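PDB 3PSH: protein HI_1472 from Haemophilus influenzae, which binds molybdate and tungstate in the periplasm and delivers molybdate to the MolBC ABC transporter for import into the cell. Local coordinates for residues E97-K100 against Q101-V105; S74-I77 against E78-L81. All coordinates share one frame; numbering follows the deposited sequence.

Contact 1: residues E97-K100 against Q101-V105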
loop_
_atom_site.group_PDB
_atom_site.type_symbol
_atom_site.label_atom_id
_atom_site.label_comp_id
_atom_site.label_asym_id
_atom_site.label_seq_id
_atom_site.Cartn_x
_atom_site.Cartn_y
_atom_site.Cartn_z
ATOM N N GLU A 97 21.788 -2.925 -8.746
ATOM C CA GLU A 97 23.088 -2.711 -8.054
ATOM C C GLU A 97 22.961 -2.969 -6.541
ATOM O O GLU A 97 23.866 -3.448 -5.889
ATOM C CB GLU A 97 23.577 -1.265 -8.352
ATOM C CG GLU A 97 24.780 -0.818 -7.525
ATOM C CD GLU A 97 25.194 0.663 -7.806
ATOM O OE1 GLU A 97 24.481 1.333 -8.607
ATOM O OE2 GLU A 97 26.181 1.155 -7.223
ATOM N N MET A 98 21.822 -2.642 -5.998
ATOM C CA MET A 98 21.526 -2.769 -4.581
ATOM C C MET A 98 21.329 -4.245 -4.259
ATOM O O MET A 98 21.844 -4.721 -3.224
ATOM C CB MET A 98 20.224 -1.986 -4.261
ATOM C CG MET A 98 19.726 -2.276 -2.865
ATOM S SD MET A 98 18.099 -1.453 -2.605
ATOM C CE MET A 98 17.623 -2.073 -0.973
ATOM N N ILE A 99 20.517 -4.956 -5.059
ATOM C CA ILE A 99 20.337 -6.416 -4.837
ATOM C C ILE A 99 21.733 -7.106 -4.908
ATOM O O ILE A 99 22.044 -7.964 -4.064
ATOM C CB ILE A 99 19.393 -7.006 -5.897
ATOM C CG1 ILE A 99 18.017 -6.439 -5.521
ATOM C CG2 ILE A 99 19.439 -8.543 -5.876
ATOM C CD1 ILE A 99 16.856 -6.695 -6.597
ATOM N N LYS A 100 22.535 -6.730 -5.903
ATOM C CA LYS A 100 23.884 -7.305 -6.089
ATOM C C LYS A 100 24.758 -7.008 -4.863
ATOM O O LYS A 100 25.461 -7.917 -4.441
ATOM C CB LYS A 100 24.562 -6.811 -7.377
ATOM C CG LYS A 100 25.958 -7.494 -7.649
ATOM C CD LYS A 100 26.404 -7.091 -9.045
ATOM C CE LYS A 100 27.827 -7.589 -9.427
ATOM N NZ LYS A 100 28.872 -7.148 -8.426
ATOM N N GLN A 101 24.740 -5.770 -4.333
ATOM C CA GLN A 101 25.488 -5.473 -3.027
ATOM C C GLN A 101 25.155 -6.527 -1.948
ATOM O O GLN A 101 26.025 -7.028 -1.290
ATOM C CB GLN A 101 25.295 -4.060 -2.501
ATOM C CG GLN A 101 25.971 -3.038 -3.368
ATOM C CD GLN A 101 26.091 -1.760 -2.637
ATOM O OE1 GLN A 101 26.859 -1.704 -1.679
ATOM N NE2 GLN A 101 25.284 -0.710 -3.030
ATOM N N ILE A 102 23.883 -6.815 -1.769
ATOM C CA ILE A 102 23.457 -7.731 -0.703
ATOM C C ILE A 102 23.790 -9.211 -1.067
ATOM O O ILE A 102 24.366 -9.885 -0.228
ATOM C CB ILE A 102 21.924 -7.535 -0.448
ATOM C CG1 ILE A 102 21.604 -6.046 -0.028
ATOM C CG2 ILE A 102 21.485 -8.535 0.538
ATOM C CD1 ILE A 102 20.105 -5.804 -0.101
ATOM N N SER A 103 23.597 -9.618 -2.338
ATOM C CA SER A 103 23.922 -10.980 -2.761
ATOM C C SER A 103 25.447 -11.219 -2.681
ATOM O O SER A 103 25.851 -12.321 -2.438
ATOM C CB SER A 103 23.502 -11.147 -4.175
ATOM O OG SER A 103 22.083 -11.008 -4.186
ATOM N N ASP A 104 26.225 -10.195 -2.937
ATOM C CA ASP A 104 27.701 -10.298 -2.887
ATOM C C ASP A 104 28.205 -10.555 -1.456
ATOM O O ASP A 104 29.341 -11.013 -1.302
ATOM C CB ASP A 104 28.430 -9.065 -3.463
ATOM C CG ASP A 104 28.439 -9.029 -4.956
ATOM O OD1 ASP A 104 28.077 -9.986 -5.654
ATOM O OD2 ASP A 104 28.722 -7.927 -5.498
ATOM N N VAL A 105 27.435 -10.280 -0.417
ATOM C CA VAL A 105 27.864 -10.583 0.954
ATOM C C VAL A 105 27.030 -11.787 1.449
ATOM O O VAL A 105 27.022 -12.035 2.653
ATOM C CB VAL A 105 27.955 -9.358 1.925
ATOM C CG1 VAL A 105 29.040 -8.415 1.382
ATOM C CG2 VAL A 105 26.587 -8.662 2.011
#
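With its CG anti to the backbone N (chi1 -176°), Lys100 runs out extended and turns only at its last torsion, which brings NZ to the carboxylate of Asp104, whose CG is swung toward its own N (chi1 -77°). This i to i+4 salt bridge lies at the C-terminal end of helix 96-103, the helical link of the beta-alpha-beta unit formed with strands 87-91 and 109-112. NZ reaches OD2 of Asp104 at 3.0 Å on the syn lone pair, the side of the other oxygen. The lysine chain passes the carboxylate at a slant, and CG of Lys100 packs against it, 3.5 Å from the same OD2. The backbone joins the same pair, with N of Asp104 2.8 Å from O of Lys100.

Gln101 and Ile102 make the preceding alpha-helical bonds to Glu97 and Met98; that of Ile102 is longer, 3.3 Å from its N to Met98 O. CD1 of Ile102 lies 4.5 Å from CG of Met98, on the buried side of the helix, where Met98 meets Val90 and Ile102 meets Val88 of strand 87-91. Ser103 folds back on the helix, its N bonding to Ile99 O at 2.9 Å. Ser103 OG stands 3.0 Å from the same oxygen, with CG2 of Ile99 close by.

Contact 2: residues S74-I77 against E78-L81; sequences SVNI and ESLL
Ile77, in the first turn of helix 77-82, meets Leu80 and Leu81 with different branches, while Asn76 just before it is the N-cap. The gamma-methyl of Ile77 is anti to the backbone N and crosses to Leu81, with CG2 3.9 Å from CD1; the CG1 branch of Ile77 carries CD1 to 4.2 Å from CD2 of Leu80. That same Leu80 methyl also receives CG2 of Val75, so the residue before the cap packs onto the first turn as well.

Asn76 reaches forward with CG anti to its backbone N (chi1 175°), and its OD1 takes the Ser79 N-H, 3.1 Å from N. The bond is straight at the hydrogen, 165°, but the donor stands well above the amide plane. Water 1 donates a second hydrogen bond to OD1, at 2.8 Å, and accepts from Glu78 N, so two amides of the first turn are served by the cap, one directly and one through water. The Asn76 carbonyl adds an i to i+4 bond, 2.8 Å from its O to Leu80 N.

Toward the interior, Leu80 touches Pro69, Pro85 and Ile107 in loops, whereas Val75 and Ile77 lean on helix 96-103, which follows strand 87-91 in the chain.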
loop_
_atom_site.group_PDB
_atom_site.type_symbol
_atom_site.label_atom_id
_atom_site.label_comp_id
_atom_site.label_asym_id
_atom_site.label_seq_id
_atom_site.Cartn_x
_atom_site.Cartn_y
_atom_site.Cartn_z
ATOM N N SER A 74 18.479 1.917 -1.840
ATOM C CA SER A 74 19.925 2.006 -1.407
ATOM C C SER A 74 20.132 1.092 -0.170
ATOM O O SER A 74 19.196 0.849 0.659
ATOM C CB SER A 74 20.373 3.456 -1.107
ATOM O OG SER A 74 19.772 3.973 0.112
ATOM N N VAL A 75 21.376 0.585 -0.002
ATOM C CA VAL A 75 21.643 -0.210 1.177
ATOM C C VAL A 75 23.029 0.181 1.681
ATOM O O VAL A 75 23.824 0.711 0.850
ATOM C CB VAL A 75 21.549 -1.696 0.833
ATOM C CG1 VAL A 75 22.638 -2.111 -0.278
ATOM C CG2 VAL A 75 21.669 -2.597 2.185
ATOM N N ASN A 76 23.222 0.038 3.007
ATOM C CA ASN A 76 24.530 0.376 3.669
ATOM C C ASN A 76 25.024 -1.009 4.148
ATOM O O ASN A 76 24.623 -1.471 5.240
ATOM C CB ASN A 76 24.328 1.394 4.819
ATOM C CG ASN A 76 25.624 1.668 5.587
ATOM O OD1 ASN A 76 26.559 0.899 5.487
ATOM N ND2 ASN A 76 25.713 2.860 6.237
ATOM N N ILE A 77 25.855 -1.647 3.322
ATOM C CA ILE A 77 26.249 -3.074 3.565
ATOM C C ILE A 77 27.013 -3.131 4.901
ATOM O O ILE A 77 26.733 -4.013 5.730
ATOM C CB ILE A 77 27.118 -3.629 2.454
ATOM C CG1 ILE A 77 26.344 -3.812 1.106
ATOM C CG2 ILE A 77 27.729 -5.015 2.757
ATOM C CD1 ILE A 77 25.154 -4.851 1.131
ATOM N N GLU A 78 27.932 -2.177 5.148
ATOM C CA GLU A 78 28.615 -2.278 6.484
ATOM C C GLU A 78 27.688 -2.172 7.682
ATOM O O GLU A 78 27.954 -2.868 8.668
ATOM C CB GLU A 78 29.782 -1.288 6.690
ATOM C CG GLU A 78 30.797 -1.281 5.545
ATOM C CD GLU A 78 31.883 -2.282 5.764
ATOM O OE1 GLU A 78 31.813 -3.030 6.758
ATOM O OE2 GLU A 78 32.779 -2.456 4.869
ATOM N N SER A 79 26.618 -1.349 7.670
ATOM C CA SER A 79 25.684 -1.326 8.736
ATOM C C SER A 79 24.861 -2.634 8.724
ATOM O O SER A 79 24.535 -3.155 9.813
ATOM C CB SER A 79 24.677 -0.144 8.605
ATOM O OG SER A 79 25.355 1.057 9.018
ATOM N N LEU A 80 24.525 -3.105 7.531
ATOM C CA LEU A 80 23.634 -4.279 7.400
ATOM C C LEU A 80 24.339 -5.541 7.990
ATOM O O LEU A 80 23.750 -6.279 8.829
ATOM C CB LEU A 80 23.339 -4.493 5.927
ATOM C CG LEU A 80 22.476 -5.705 5.583
ATOM C CD1 LEU A 80 21.056 -5.581 6.232
ATOM C CD2 LEU A 80 22.329 -5.919 4.103
ATOM N N LEU A 81 25.609 -5.758 7.607
ATOM C CA LEU A 81 26.332 -6.904 8.191
ATOM C C LEU A 81 26.430 -6.931 9.730
ATOM O O LEU A 81 26.456 -8.028 10.300
ATOM C CB LEU A 81 27.744 -7.106 7.587
ATOM C CG LEU A 81 27.702 -7.491 6.120
ATOM C CD1 LEU A 81 29.100 -7.413 5.517
ATOM C CD2 LEU A 81 27.161 -8.967 5.947
HETATM O O HOH W 1 28.549 0.279 3.609
HETATM O O HOH W 2 28.293 1.851 8.190
#

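Going from the N terminus, contact 2 comes first, where the loop after helix 48-52 turns into helix 77-82; strand 87-91 follows, and contact 1 lies in the next helix, 96-103, and the turn behind it. In each, the two segments adjoin in the chain, so neither closes a loop; they stand in series without nesting or crossing, centres about 10 Å apart. They meet by packing of side chains on backbone and on each other: CD1 of Ile77 lies 3.4 Å from Gln101 O, and its CG2 packs against CG2 of Val105, while SD of Met98 approaches the backbone at Ser74. Helix 77-82 is thereby joined to helix 96-103, beside the parallel sheet containing strands 87-91 and 109-112.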